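Local coordinates for protein alpha,alpha-trehalose-phosphate synthase (UDP-forming) (Burkholderia multivorans, PDB 5UOF) that is a family 20 glycosyltransferase built on the GT-B fold, in which two Rossmann-like domains face each other across a cleft, at residues 11-16 with 132-137; 32-37 with 448-453; 282-287 with 341-346; 269-274 with 304-309. All coordinates share one frame; numbering follows the deposited sequence. Where two conformers were deposited one is given.

The four contacts sample both halves of the GT-B fold. Contact 1 joins central strands of the first sheet, and contact 2 packs the helix that follows strand 12-16 against the start of the C-terminal helix. Their centres lie about 16 Å apart, and they meet directly: W137 CZ2 comes within 3.5 Å of W453 CZ2. Contacts 3 and 4 share the second, parallel sheet, with centres about 11 Å apart and a salt bridge of 2.8 Å from R283 NH2 to D272 OD2. The centres of contacts 1 and 3 are about 44 Å apart. In contact 4 the M269 side chain lies about 8 Å from the bound sodium ion, whose site comprises R360, S362 and Q385.

Contact 1 of 4, residues 11-16 with 132-137; sequences RLIVVS and PDDLIW
L12, I13 and V14 pair in register with L135, I136 and W137 as neighbouring parallel strands, their axes 4.6 Å apart at the closest and 21° from parallel. Four backbone bonds join them, L135 N to R11 O, I13 N to L135 O, W137 N to I13 O and V15 N to W137 O. Just before the strands, R11 grips D134 side-on, one nitrogen to each oxygen: NE meets OD1 at 3.0 Å and NH2 meets OD2 at 2.7 Å. Both oxygens are met on their syn sides and lie near the guanidinium plane, but the two flat groups are turned 37° against each other, so NE stands clearly out of the carboxylate plane. A bend at chi3 (-55°) brings the R11 guanidinium alongside the carboxylate. D134 OD2 also accepts from R131 N, R11 NH2 donates to L129 O, and a water links R11 N to D134 OD1. The strands form the middle of the Rossmann-like sheet of the N-terminal GT-B domain, with strand 46-48 flanking 12-16. On the face bearing L12 and W137, L12 CD1 rests 4.0 Å from W137 CB, while its CD2 approaches the indole edge at CE3 (4.2 Å). On the face bearing I13 and I136, V15 CG2 lies beside I136 CG2 at 4.1 Å; nearer the loop, I13 CG1 packs on D134 CB at 3.7 Å; L126 of helix 109-127 covers I13 and V15.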
loop_
_atom_site.group_PDB
_atom_site.type_symbol
_atom_site.label_atom_id
_atom_site.label_comp_id
_atom_site.label_asym_id
_atom_site.label_seq_id
_atom_site.Cartn_x
_atom_site.Cartn_y
_atom_site.Cartn_z
ATOM N N ARG A 11 0.925 40.067 5.256
ATOM C CA ARG A 11 2.069 39.256 5.649
ATOM C C ARG A 11 1.830 37.801 5.289
ATOM O O ARG A 11 0.725 37.278 5.456
ATOM C CB ARG A 11 2.326 39.362 7.150
ATOM C CG ARG A 11 2.634 40.775 7.623
ATOM C CD ARG A 11 3.072 40.757 9.069
ATOM N NE ARG A 11 2.090 40.097 9.928
ATOM C CZ ARG A 11 2.234 39.946 11.240
ATOM N NH1 ARG A 11 3.323 40.403 11.844
ATOM N NH2 ARG A 11 1.291 39.323 11.947
ATOM N N LEU A 12 2.875 37.157 4.777
ATOM C CA LEU A 12 2.933 35.706 4.715
ATOM C C LEU A 12 3.480 35.191 6.037
ATOM O O LEU A 12 4.525 35.653 6.505
ATOM C CB LEU A 12 3.818 35.247 3.557
ATOM C CG LEU A 12 3.932 33.728 3.398
ATOM C CD1 LEU A 12 2.577 33.122 3.055
ATOM C CD2 LEU A 12 4.992 33.383 2.343
ATOM N N ILE A 13 2.763 34.252 6.643
ATOM C CA ILE A 13 3.189 33.585 7.863
ATOM C C ILE A 13 3.545 32.161 7.469
ATOM O O ILE A 13 2.660 31.363 7.151
ATOM C CB ILE A 13 2.090 33.603 8.941
ATOM C CG1 ILE A 13 1.486 35.012 9.080
ATOM C CG2 ILE A 13 2.607 33.045 10.281
ATOM C CD1 ILE A 13 2.439 36.092 9.557
ATOM N N VAL A 14 4.833 31.843 7.459
ATOM C CA VAL A 14 5.290 30.483 7.199
ATOM C C VAL A 14 5.378 29.740 8.524
ATOM O O VAL A 14 5.973 30.239 9.487
ATOM C CB VAL A 14 6.647 30.490 6.477
ATOM C CG1 VAL A 14 7.275 29.103 6.518
ATOM C CG2 VAL A 14 6.487 30.963 5.032
ATOM N N VAL A 15 4.785 28.550 8.576
ATOM C CA VAL A 15 4.834 27.686 9.751
ATOM C C VAL A 15 5.482 26.372 9.319
ATOM O O VAL A 15 4.963 25.683 8.428
ATOM C CB VAL A 15 3.432 27.443 10.333
ATOM C CG1 VAL A 15 3.490 26.485 11.516
ATOM C CG2 VAL A 15 2.785 28.763 10.746
ATOM N N SER A 16 6.619 26.028 9.931
ATOM C CA SER A 16 7.321 24.801 9.556
ATOM C C SER A 16 8.084 24.240 10.751
ATOM O O SER A 16 8.036 24.779 11.860
ATOM C CB SER A 16 8.276 25.045 8.388
ATOM O OG SER A 16 9.412 25.789 8.800
ATOM N N PRO A 132 -5.416 40.077 11.271
ATOM C CA PRO A 132 -6.577 39.456 10.614
ATOM C C PRO A 132 -6.368 39.116 9.145
ATOM O O PRO A 132 -7.031 38.199 8.652
ATOM C CB PRO A 132 -7.679 40.512 10.781
ATOM C CG PRO A 132 -7.216 41.398 11.874
ATOM C CD PRO A 132 -5.737 41.417 11.803
ATOM N N ASP A 133 -5.491 39.823 8.428
ATOM C CA ASP A 133 -5.291 39.598 6.999
ATOM C C ASP A 133 -4.075 38.739 6.693
ATOM O O ASP A 133 -3.766 38.530 5.513
ATOM C CB ASP A 133 -5.157 40.934 6.260
ATOM C CG ASP A 133 -3.926 41.712 6.691
ATOM O OD1 ASP A 133 -3.661 41.782 7.909
ATOM O OD2 ASP A 133 -3.214 42.240 5.810
ATOM N N ASP A 134 -3.374 38.250 7.714
ATOM C CA ASP A 134 -2.201 37.420 7.481
ATOM C C ASP A 134 -2.561 36.205 6.635
ATOM O O ASP A 134 -3.618 35.589 6.814
ATOM C CB ASP A 134 -1.596 36.952 8.804
ATOM C CG ASP A 134 -0.878 38.062 9.558
ATOM O OD1 ASP A 134 -0.547 39.102 8.942
ATOM O OD2 ASP A 134 -0.636 37.870 10.770
ATOM N N LEU A 135 -1.670 35.863 5.711
ATOM C CA LEU A 135 -1.759 34.614 4.962
ATOM C C LEU A 135 -0.845 33.586 5.622
ATOM O O LEU A 135 0.358 33.829 5.770
ATOM C CB LEU A 135 -1.358 34.843 3.505
ATOM C CG LEU A 135 -2.042 36.024 2.818
ATOM C CD1 LEU A 135 -1.416 36.295 1.453
ATOM C CD2 LEU A 135 -3.535 35.787 2.679
ATOM N N ILE A 136 -1.402 32.436 6.003
ATOM C CA ILE A 136 -0.677 31.432 6.774
ATOM C C ILE A 136 -0.400 30.233 5.880
ATOM O O ILE A 136 -1.322 29.700 5.253
ATOM C CB ILE A 136 -1.465 31.014 8.025
ATOM C CG1 ILE A 136 -1.864 32.273 8.817
ATOM C CG2 ILE A 136 -0.638 30.078 8.890
ATOM C CD1 ILE A 136 -2.692 31.964 10.050
ATOM N N TRP A 137 0.862 29.795 5.852
ATOM C CA TRP A 137 1.312 28.686 5.004
ATOM C C TRP A 137 2.022 27.651 5.871
ATOM O O TRP A 137 3.151 27.883 6.319
ATOM C CB TRP A 137 2.233 29.199 3.902
ATOM C CG TRP A 137 2.523 28.177 2.827
ATOM C CD1 TRP A 137 2.051 26.898 2.753
ATOM C CD2 TRP A 137 3.350 28.372 1.680
ATOM N NE1 TRP A 137 2.533 26.280 1.623
ATOM C CE2 TRP A 137 3.331 27.167 0.945
ATOM C CE3 TRP A 137 4.100 29.455 1.196
ATOM C CZ2 TRP A 137 4.039 27.011 -0.240
ATOM C CZ3 TRP A 137 4.810 29.289 0.008
ATOM C CH2 TRP A 137 4.768 28.080 -0.690
HETATM O O HOH W 1 -0.746 41.208 7.301
#

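Contact 2 of 4, residues 32-37 with 448-453; sequences LAVGVM and NDLSVW. With EDO (1,2-ethanediol), chain G.
G35, on helix 32-43, is met by two side chains from the first turn of helix 450-472, L450 and W453. This is the GT-B arrangement in which the C-terminal helix returns to pack on the N-terminal domain. L450 CD2 sits 3.8 Å from G35 CA and also 3.8 Å from V34 CG1, crossing the valine obliquely. W453 presents the edge of its indole to the backbone, with CZ3 3.8 Å from G35 O, which lies near the ring plane. The neighbouring CH2 abuts two branched side chains, 3.8 Å from L32 CD1 and 4.0 Å from V36 CG1. Both L450 and W453 hold CG opposite their backbone N (chi1 -178° and 176°), which extends them from their helix toward the glycine backbone; G35, having no side chain, lets the indole come this close.

Further out, G35 O accepts a bond from R454 NH1, and F162 meets the W453 ring edge-to-face. The helix carrying L450 and W453 starts at D449, its N-cap, where S451 N donates to D449 OD1 at 2.9 Å from above the carboxylate plane. A 1,2-ethanediol, probably from the crystallisation liquor, spans the same residue: D449 N donates to its O2 at 2.9 Å, and its O1 donates to D449 OD2 at 2.8 Å.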
loop_
_atom_site.group_PDB
_atom_site.type_symbol
_atom_site.label_atom_id
_atom_site.label_comp_id
_atom_site.label_asym_id
_atom_site.label_seq_id
_atom_site.Cartn_x
_atom_site.Cartn_y
_atom_site.Cartn_z
ATOM N N LEU A 32 13.979 24.705 2.824
ATOM C CA LEU A 32 12.732 25.453 2.734
ATOM C C LEU A 32 12.990 26.949 2.638
ATOM O O LEU A 32 12.221 27.671 1.993
ATOM C CB LEU A 32 11.843 25.134 3.939
ATOM C CG LEU A 32 10.444 25.754 3.936
ATOM C CD1 LEU A 32 9.589 25.183 2.818
ATOM C CD2 LEU A 32 9.763 25.541 5.277
ATOM N N ALA A 33 14.083 27.422 3.242
ATOM C CA ALA A 33 14.372 28.852 3.262
ATOM C C ALA A 33 14.459 29.423 1.850
ATOM O O ALA A 33 13.900 30.488 1.567
ATOM C CB ALA A 33 15.670 29.114 4.031
ATOM N N VAL A 34 15.161 28.734 0.945
ATOM C CA VAL A 34 15.279 29.277 -0.405
ATOM C C VAL A 34 13.924 29.252 -1.106
ATOM O O VAL A 34 13.635 30.114 -1.949
ATOM C CB VAL A 34 16.368 28.531 -1.204
ATOM C CG1 VAL A 34 15.994 27.084 -1.404
ATOM C CG2 VAL A 34 16.610 29.204 -2.545
ATOM N N GLY A 35 13.050 28.311 -0.736
ATOM C CA GLY A 35 11.721 28.275 -1.322
ATOM C C GLY A 35 10.817 29.418 -0.897
ATOM O O GLY A 35 10.009 29.896 -1.695
ATOM N N VAL A 36 10.935 29.884 0.343
ATOM C CA VAL A 36 9.967 30.846 0.870
ATOM C C VAL A 36 10.542 32.221 1.156
ATOM O O VAL A 36 9.762 33.138 1.462
ATOM C CB VAL A 36 9.281 30.317 2.143
ATOM C CG1 VAL A 36 8.564 28.987 1.864
ATOM C CG2 VAL A 36 10.293 30.199 3.272
ATOM N N MET A 37 11.861 32.406 1.110
ATOM C CA MET A 37 12.401 33.649 1.660
ATOM C C MET A 37 11.977 34.858 0.834
ATOM O O MET A 37 11.654 35.916 1.397
ATOM C CB MET A 37 13.920 33.571 1.777
ATOM C CG MET A 37 14.538 34.742 2.534
ATOM S SD MET A 37 13.844 34.976 4.190
ATOM C CE MET A 37 14.327 33.457 5.009
ATOM N N ASN A 448 9.274 24.815 -14.599
ATOM C CA ASN A 448 8.714 24.670 -13.260
ATOM C C ASN A 448 9.846 24.839 -12.249
ATOM O O ASN A 448 10.153 23.945 -11.460
ATOM C CB ASN A 448 8.021 23.317 -13.086
ATOM C CG ASN A 448 7.454 23.147 -11.704
ATOM O OD1 ASN A 448 7.002 24.121 -11.102
ATOM N ND2 ASN A 448 7.516 21.924 -11.163
ATOM N N ASP A 449 10.499 26.000 -12.282
ATOM C CA ASP A 449 11.555 26.224 -11.308
ATOM C C ASP A 449 10.934 26.573 -9.953
ATOM O O ASP A 449 9.716 26.697 -9.813
ATOM C CB ASP A 449 12.565 27.272 -11.816
ATOM C CG ASP A 449 12.062 28.721 -11.765
ATOM O OD1 ASP A 449 11.085 29.053 -11.079
ATOM O OD2 ASP A 449 12.695 29.569 -12.430
ATOM N N LEU A 450 11.788 26.675 -8.935
ATOM C CA LEU A 450 11.301 26.789 -7.561
ATOM C C LEU A 450 10.371 27.987 -7.374
ATOM O O LEU A 450 9.500 27.964 -6.490
ATOM C CB LEU A 450 12.491 26.874 -6.604
ATOM C CG LEU A 450 12.220 26.964 -5.098
ATOM C CD1 LEU A 450 11.283 25.835 -4.645
ATOM C CD2 LEU A 450 13.543 26.862 -4.340
ATOM N N SER A 451 10.530 29.041 -8.188
ATOM C CA SER A 451 9.650 30.193 -8.037
ATOM C C SER A 451 8.212 29.872 -8.421
ATOM O O SER A 451 7.291 30.548 -7.948
ATOM C CB SER A 451 10.161 31.375 -8.869
ATOM O OG SER A 451 9.842 31.209 -10.237
ATOM N N VAL A 452 7.989 28.851 -9.256
ATOM C CA VAL A 452 6.624 28.492 -9.629
ATOM C C VAL A 452 5.865 27.961 -8.414
ATOM O O VAL A 452 4.729 28.366 -8.155
ATOM C CB VAL A 452 6.627 27.486 -10.794
ATOM C CG1 VAL A 452 5.195 27.077 -11.160
ATOM C CG2 VAL A 452 7.346 28.107 -12.004
ATOM N N TRP A 453 6.489 27.065 -7.646
ATOM C CA TRP A 453 5.885 26.583 -6.402
ATOM C C TRP A 453 5.516 27.740 -5.489
ATOM O O TRP A 453 4.369 27.869 -5.043
ATOM C CB TRP A 453 6.867 25.640 -5.703
ATOM C CG TRP A 453 6.471 25.120 -4.353
ATOM C CD1 TRP A 453 5.561 24.134 -4.082
ATOM C CD2 TRP A 453 7.038 25.500 -3.091
ATOM N NE1 TRP A 453 5.502 23.906 -2.724
ATOM C CE2 TRP A 453 6.417 24.711 -2.099
ATOM C CE3 TRP A 453 8.013 26.426 -2.705
ATOM C CZ2 TRP A 453 6.728 24.831 -0.750
ATOM C CZ3 TRP A 453 8.326 26.537 -1.367
ATOM C CH2 TRP A 453 7.681 25.750 -0.402
HETATM C C1 EDO G . 9.284 30.534 -14.019
HETATM O O1 EDO G . 10.648 30.882 -13.735
HETATM C C2 EDO G . 9.229 29.234 -14.819
HETATM O O2 EDO G . 9.916 28.182 -14.118
#

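Contact 3 of 4, residues 282-287 with 341-346; sequences ERFQAF and TPIQYL. With EDO (1,2-ethanediol), chain N.
Helix 280-293 packs here against strand 343-346, an outermost strand of the parallel sheet in the C-terminal Rossmann-like domain of the GT-B fold. The short helix and strand segments run almost antiparallel (163°), as expected where helices cover a parallel sheet, with their axes 11.2 Å apart, and the gap is bridged by apolar side chains. I343 stands at the centre, pointing toward the helix with each of its branches occupied. Its CG2 lies over the face of the F284 ring, 4.3 Å from the ring centroid and close to the normal, as a CH-pi contact. Its CD1 reaches toward the root of the same ring, 4.0 Å from F284 CG, while CG1 faces the other phenylalanine, 3.8 Å from F287 CD2. I331 of helix 314-335 touches both F284 and I343 and so borders this cluster.

The far end of F284 serves a second partner. It directs its edge at the face of Y345 in a T-shaped pair, with centroids 5.8 Å apart and planes at 74°; F284 CZ is 4.2 Å from Y345 CD1. The phenol is oriented further by its OH, which bonds to N347 ND2, and its side chain also touches L274 and A307. One helical turn on, F287 has CG opposite its backbone N (chi1 -176°), a torsion that extends the ring toward the start of the strand, where F287 CE2 comes to 3.5 Å from P342 O.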
loop_
_atom_site.group_PDB
_atom_site.type_symbol
_atom_site.label_atom_id
_atom_site.label_comp_id
_atom_site.label_asym_id
_atom_site.label_seq_id
_atom_site.Cartn_x
_atom_site.Cartn_y
_atom_site.Cartn_z
ATOM N N GLU A 282 18.210 -2.622 -2.719
ATOM C CA GLU A 282 17.899 -2.847 -4.126
ATOM C C GLU A 282 18.835 -2.049 -5.014
ATOM O O GLU A 282 19.292 -2.541 -6.049
ATOM C CB GLU A 282 16.445 -2.467 -4.414
ATOM C CG GLU A 282 15.408 -3.397 -3.792
ATOM C CD GLU A 282 15.059 -3.047 -2.355
ATOM O OE1 GLU A 282 14.099 -3.640 -1.822
ATOM O OE2 GLU A 282 15.731 -2.185 -1.753
ATOM N N ARG A 283 19.120 -0.808 -4.622
ATOM C CA ARG A 283 20.049 0.037 -5.368
ATOM C C ARG A 283 21.389 -0.670 -5.572
ATOM O O ARG A 283 21.901 -0.771 -6.700
ATOM C CB ARG A 283 20.224 1.355 -4.592
ATOM C CG ARG A 283 20.796 2.529 -5.378
ATOM C CD ARG A 283 19.703 3.310 -6.088
ATOM N NE ARG A 283 18.668 3.777 -5.159
ATOM C CZ ARG A 283 18.686 4.946 -4.528
ATOM N NH1 ARG A 283 19.697 5.789 -4.698
ATOM N NH2 ARG A 283 17.692 5.265 -3.698
ATOM N N PHE A 284 21.969 -1.168 -4.482
ATOM C CA PHE A 284 23.260 -1.832 -4.556
ATOM C C PHE A 284 23.157 -3.129 -5.344
ATOM O O PHE A 284 24.047 -3.448 -6.137
ATOM C CB PHE A 284 23.800 -2.147 -3.163
ATOM C CG PHE A 284 24.288 -0.945 -2.384
ATOM C CD1 PHE A 284 24.059 0.348 -2.827
ATOM C CD2 PHE A 284 25.001 -1.139 -1.214
ATOM C CE1 PHE A 284 24.520 1.439 -2.083
ATOM C CE2 PHE A 284 25.461 -0.053 -0.465
ATOM C CZ PHE A 284 25.223 1.231 -0.915
ATOM N N GLN A 285 22.096 -3.904 -5.108
ATOM C CA GLN A 285 22.014 -5.223 -5.726
ATOM C C GLN A 285 21.826 -5.124 -7.234
ATOM O O GLN A 285 22.264 -6.012 -7.972
ATOM C CB GLN A 285 20.875 -6.037 -5.099
ATOM C CG GLN A 285 21.178 -6.456 -3.661
ATOM C CD GLN A 285 20.115 -7.368 -3.075
ATOM O OE1 GLN A 285 19.069 -7.583 -3.681
ATOM N NE2 GLN A 285 20.382 -7.906 -1.885
ATOM N N ALA A 286 21.144 -4.083 -7.706
ATOM C CA ALA A 286 21.014 -3.927 -9.150
ATOM C C ALA A 286 22.344 -3.560 -9.789
ATOM O O ALA A 286 22.617 -3.973 -10.918
ATOM C CB ALA A 286 19.952 -2.881 -9.473
ATOM N N PHE A 287 23.179 -2.780 -9.093
ATOM C CA PHE A 287 24.521 -2.506 -9.599
ATOM C C PHE A 287 25.342 -3.788 -9.649
ATOM O O PHE A 287 26.068 -4.040 -10.620
ATOM C CB PHE A 287 25.193 -1.454 -8.714
ATOM C CG PHE A 287 26.546 -1.013 -9.201
ATOM C CD1 PHE A 287 26.673 -0.279 -10.367
ATOM C CD2 PHE A 287 27.693 -1.319 -8.477
ATOM C CE1 PHE A 287 27.934 0.131 -10.815
ATOM C CE2 PHE A 287 28.944 -0.900 -8.913
ATOM C CZ PHE A 287 29.065 -0.188 -10.084
ATOM N N THR A 341 37.520 -0.426 -6.063
ATOM C CA THR A 341 36.421 -0.621 -5.124
ATOM C C THR A 341 35.112 -0.406 -5.882
ATOM O O THR A 341 34.820 0.732 -6.277
ATOM C CB THR A 341 36.534 0.361 -3.943
ATOM O OG1 THR A 341 37.656 0.006 -3.119
ATOM C CG2 THR A 341 35.270 0.344 -3.083
ATOM N N PRO A 342 34.325 -1.458 -6.156
ATOM C CA PRO A 342 33.090 -1.268 -6.945
ATOM C C PRO A 342 32.103 -0.278 -6.341
ATOM O O PRO A 342 31.538 0.554 -7.072
ATOM C CB PRO A 342 32.501 -2.686 -7.006
ATOM C CG PRO A 342 33.707 -3.589 -6.916
ATOM C CD PRO A 342 34.703 -2.877 -6.032
ATOM N N ILE A 343 31.849 -0.358 -5.036
ATOM C CA ILE A 343 30.881 0.507 -4.365
ATOM C C ILE A 343 31.614 1.278 -3.279
ATOM O O ILE A 343 32.087 0.688 -2.296
ATOM C CB ILE A 343 29.701 -0.270 -3.768
ATOM C CG1 ILE A 343 28.906 -0.971 -4.870
ATOM C CG2 ILE A 343 28.770 0.701 -3.011
ATOM C CD1 ILE A 343 27.693 -1.756 -4.324
ATOM N N GLN A 344 31.719 2.592 -3.460
ATOM C CA GLN A 344 32.174 3.483 -2.395
ATOM C C GLN A 344 30.946 3.963 -1.639
ATOM O O GLN A 344 30.104 4.664 -2.204
ATOM C CB GLN A 344 32.951 4.668 -2.962
ATOM C CG GLN A 344 34.170 4.247 -3.743
ATOM C CD GLN A 344 34.836 5.422 -4.433
ATOM O OE1 GLN A 344 35.030 5.411 -5.657
ATOM N NE2 GLN A 344 35.188 6.443 -3.654
ATOM N N TYR A 345 30.835 3.577 -0.373
ATOM C CA TYR A 345 29.659 3.877 0.430
ATOM C C TYR A 345 30.106 4.795 1.560
ATOM O O TYR A 345 30.855 4.379 2.454
ATOM C CB TYR A 345 29.005 2.589 0.939
ATOM C CG TYR A 345 27.936 2.815 1.963
ATOM C CD1 TYR A 345 27.044 3.871 1.846
ATOM C CD2 TYR A 345 27.824 1.975 3.062
ATOM C CE1 TYR A 345 26.078 4.089 2.800
ATOM C CE2 TYR A 345 26.860 2.185 4.016
ATOM C CZ TYR A 345 25.992 3.238 3.875
ATOM O OH TYR A 345 25.041 3.447 4.831
ATOM N N LEU A 346 29.660 6.052 1.497
ATOM C CA LEU A 346 30.201 7.141 2.304
ATOM C C LEU A 346 29.097 7.684 3.198
ATOM O O LEU A 346 28.163 8.330 2.711
ATOM C CB LEU A 346 30.757 8.241 1.399
ATOM C CG LEU A 346 31.971 7.778 0.586
ATOM C CD1 LEU A 346 32.241 8.718 -0.587
ATOM C CD2 LEU A 346 33.183 7.686 1.509
HETATM C C1 EDO N . 40.946 0.263 -4.683
HETATM O O1 EDO N . 40.191 -0.534 -3.761
HETATM C C2 EDO N . 41.830 1.240 -3.918
HETATM O O2 EDO N . 41.004 2.009 -3.037
#

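Contact 4 of 4, residues 269-274 with 304-309; sequences MSVDRL and VQIAPP
I306 O takes two N-H groups: D272 N donates to it from the neighbouring strand end at 3.0 Å, and Q305 NE2 reaches it at 3.1 Å from above the carbonyl plane. Strands 266-271 and 301-306 belong to one beta-alpha-beta unit, linked through helix 280-293, and lie side by side in the parallel sheet of the C-terminal GT-B domain. The Q305 amide is held at both ends. Its NE2 also donates to D272 OD1 at 3.1 Å, nearly straight (168°) and from the anti side of that oxygen, while OE1 receives S270 OG at 2.7 Å. A bend at chi2 (73°) turns the amide across toward 269-272, so that it ties S270, D272 and I306 together at the C-terminal end of the strand pair. D272 is engaged from beyond the pair as well, its OD2 forming a salt bridge to R283.

The opposite face of the sheet is apolar. M269 is folded at chi2 and chi3, laying SD beside V304 and bringing CE to 3.7 Å from I306 CD1, and V271 runs alongside I306. Beyond the strands the two loops stay together: L274 CD2 lies 3.5 Å from A307 CB, and a water joins the loops by accepting from L274 N at 2.9 Å and donating to P308 O at 2.6 Å.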
loop_
_atom_site.group_PDB
_atom_site.type_symbol
_atom_site.label_atom_id
_atom_site.label_comp_id
_atom_site.label_asym_id
_atom_site.label_seq_id
_atom_site.Cartn_x
_atom_site.Cartn_y
_atom_site.Cartn_z
ATOM N N MET A 269 26.534 8.163 -9.559
ATOM C CA MET A 269 26.336 8.895 -8.311
ATOM C C MET A 269 24.959 8.588 -7.752
ATOM O O MET A 269 23.982 8.493 -8.503
ATOM C CB MET A 269 26.456 10.415 -8.510
ATOM C CG MET A 269 27.871 10.948 -8.614
ATOM S SD MET A 269 28.849 10.769 -7.109
ATOM C CE MET A 269 27.848 11.686 -5.955
ATOM N N SER A 270 24.890 8.476 -6.428
ATOM C CA SER A 270 23.656 8.188 -5.706
ATOM C C SER A 270 23.776 8.880 -4.351
ATOM O O SER A 270 24.812 8.765 -3.688
ATOM C CB SER A 270 23.466 6.668 -5.563
ATOM O OG SER A 270 22.251 6.319 -4.925
ATOM N N VAL A 271 22.746 9.635 -3.955
ATOM C CA VAL A 271 22.790 10.422 -2.722
ATOM C C VAL A 271 21.434 10.275 -2.045
ATOM O O VAL A 271 20.414 10.676 -2.616
ATOM C CB VAL A 271 23.095 11.912 -2.971
ATOM C CG1 VAL A 271 23.158 12.656 -1.661
ATOM C CG2 VAL A 271 24.417 12.098 -3.726
ATOM N N ASP A 272 21.417 9.671 -0.857
ATOM C CA ASP A 272 20.163 9.387 -0.158
ATOM C C ASP A 272 20.371 9.441 1.342
ATOM O O ASP A 272 21.344 8.890 1.852
ATOM C CB ASP A 272 19.621 7.981 -0.471
ATOM C CG ASP A 272 19.398 7.731 -1.944
ATOM O OD1 ASP A 272 20.388 7.600 -2.701
ATOM O OD2 ASP A 272 18.218 7.604 -2.339
ATOM N N ARG A 273 19.429 10.058 2.055
ATOM C CA ARG A 273 19.353 9.794 3.479
ATOM C C ARG A 273 18.901 8.350 3.700
ATOM O O ARG A 273 18.277 7.726 2.839
ATOM C CB ARG A 273 18.404 10.777 4.163
ATOM C CG ARG A 273 16.940 10.516 3.898
ATOM C CD ARG A 273 16.060 11.572 4.553
ATOM N NE ARG A 273 16.234 11.618 6.002
ATOM C CZ ARG A 273 15.501 10.920 6.865
ATOM N NH1 ARG A 273 14.545 10.115 6.422
ATOM N NH2 ARG A 273 15.721 11.026 8.170
ATOM N N LEU A 274 19.249 7.801 4.856
ATOM C CA LEU A 274 18.925 6.406 5.143
ATOM C C LEU A 274 17.519 6.339 5.723
ATOM O O LEU A 274 17.307 6.668 6.892
ATOM C CB LEU A 274 19.941 5.797 6.104
ATOM C CG LEU A 274 21.401 5.773 5.643
ATOM C CD1 LEU A 274 22.229 4.894 6.589
ATOM C CD2 LEU A 274 21.538 5.283 4.197
ATOM N N VAL A 304 29.284 5.506 -6.393
ATOM C CA VAL A 304 29.490 6.277 -5.175
ATOM C C VAL A 304 28.117 6.519 -4.565
ATOM O O VAL A 304 27.278 7.195 -5.170
ATOM C CB VAL A 304 30.221 7.600 -5.456
ATOM C CG1 VAL A 304 30.208 8.497 -4.214
ATOM C CG2 VAL A 304 31.653 7.328 -5.849
ATOM N N GLN A 305 27.881 5.947 -3.388
ATOM C CA GLN A 305 26.658 6.171 -2.616
ATOM C C GLN A 305 27.005 7.050 -1.426
ATOM O O GLN A 305 27.774 6.641 -0.549
ATOM C CB GLN A 305 26.043 4.854 -2.143
ATOM C CG GLN A 305 24.842 5.055 -1.207
ATOM C CD GLN A 305 23.622 5.549 -1.943
ATOM O OE1 GLN A 305 23.153 4.895 -2.871
ATOM N NE2 GLN A 305 23.103 6.714 -1.542
ATOM N N ILE A 306 26.444 8.255 -1.399
ATOM C CA ILE A 306 26.606 9.171 -0.285
ATOM C C ILE A 306 25.321 9.126 0.522
ATOM O O ILE A 306 24.224 9.158 -0.045
ATOM C CB ILE A 306 26.918 10.595 -0.774
ATOM C CG1 ILE A 306 28.296 10.609 -1.446
ATOM C CG2 ILE A 306 26.860 11.605 0.388
ATOM C CD1 ILE A 306 28.557 11.848 -2.277
ATOM N N ALA A 307 25.460 9.012 1.837
ATOM C CA ALA A 307 24.320 8.976 2.753
ATOM C C ALA A 307 24.615 9.955 3.877
ATOM O O ALA A 307 25.348 9.621 4.824
ATOM C CB ALA A 307 24.068 7.571 3.289
ATOM N N PRO A 308 24.108 11.179 3.787
ATOM C CA PRO A 308 24.301 12.142 4.864
ATOM C C PRO A 308 23.744 11.583 6.159
ATOM O O PRO A 308 22.581 11.164 6.201
ATOM C CB PRO A 308 23.502 13.369 4.393
ATOM C CG PRO A 308 23.334 13.179 2.907
ATOM C CD PRO A 308 23.281 11.705 2.688
ATOM N N PRO A 309 24.550 11.512 7.214
ATOM C CA PRO A 309 24.075 10.895 8.460
ATOM C C PRO A 309 22.865 11.627 9.029
ATOM O O PRO A 309 22.785 12.857 8.996
ATOM C CB PRO A 309 25.285 11.004 9.392
ATOM C CG PRO A 309 26.465 11.098 8.466
ATOM C CD PRO A 309 25.970 11.896 7.295
HETATM O O HOH W 2 20.816 9.289 6.727
#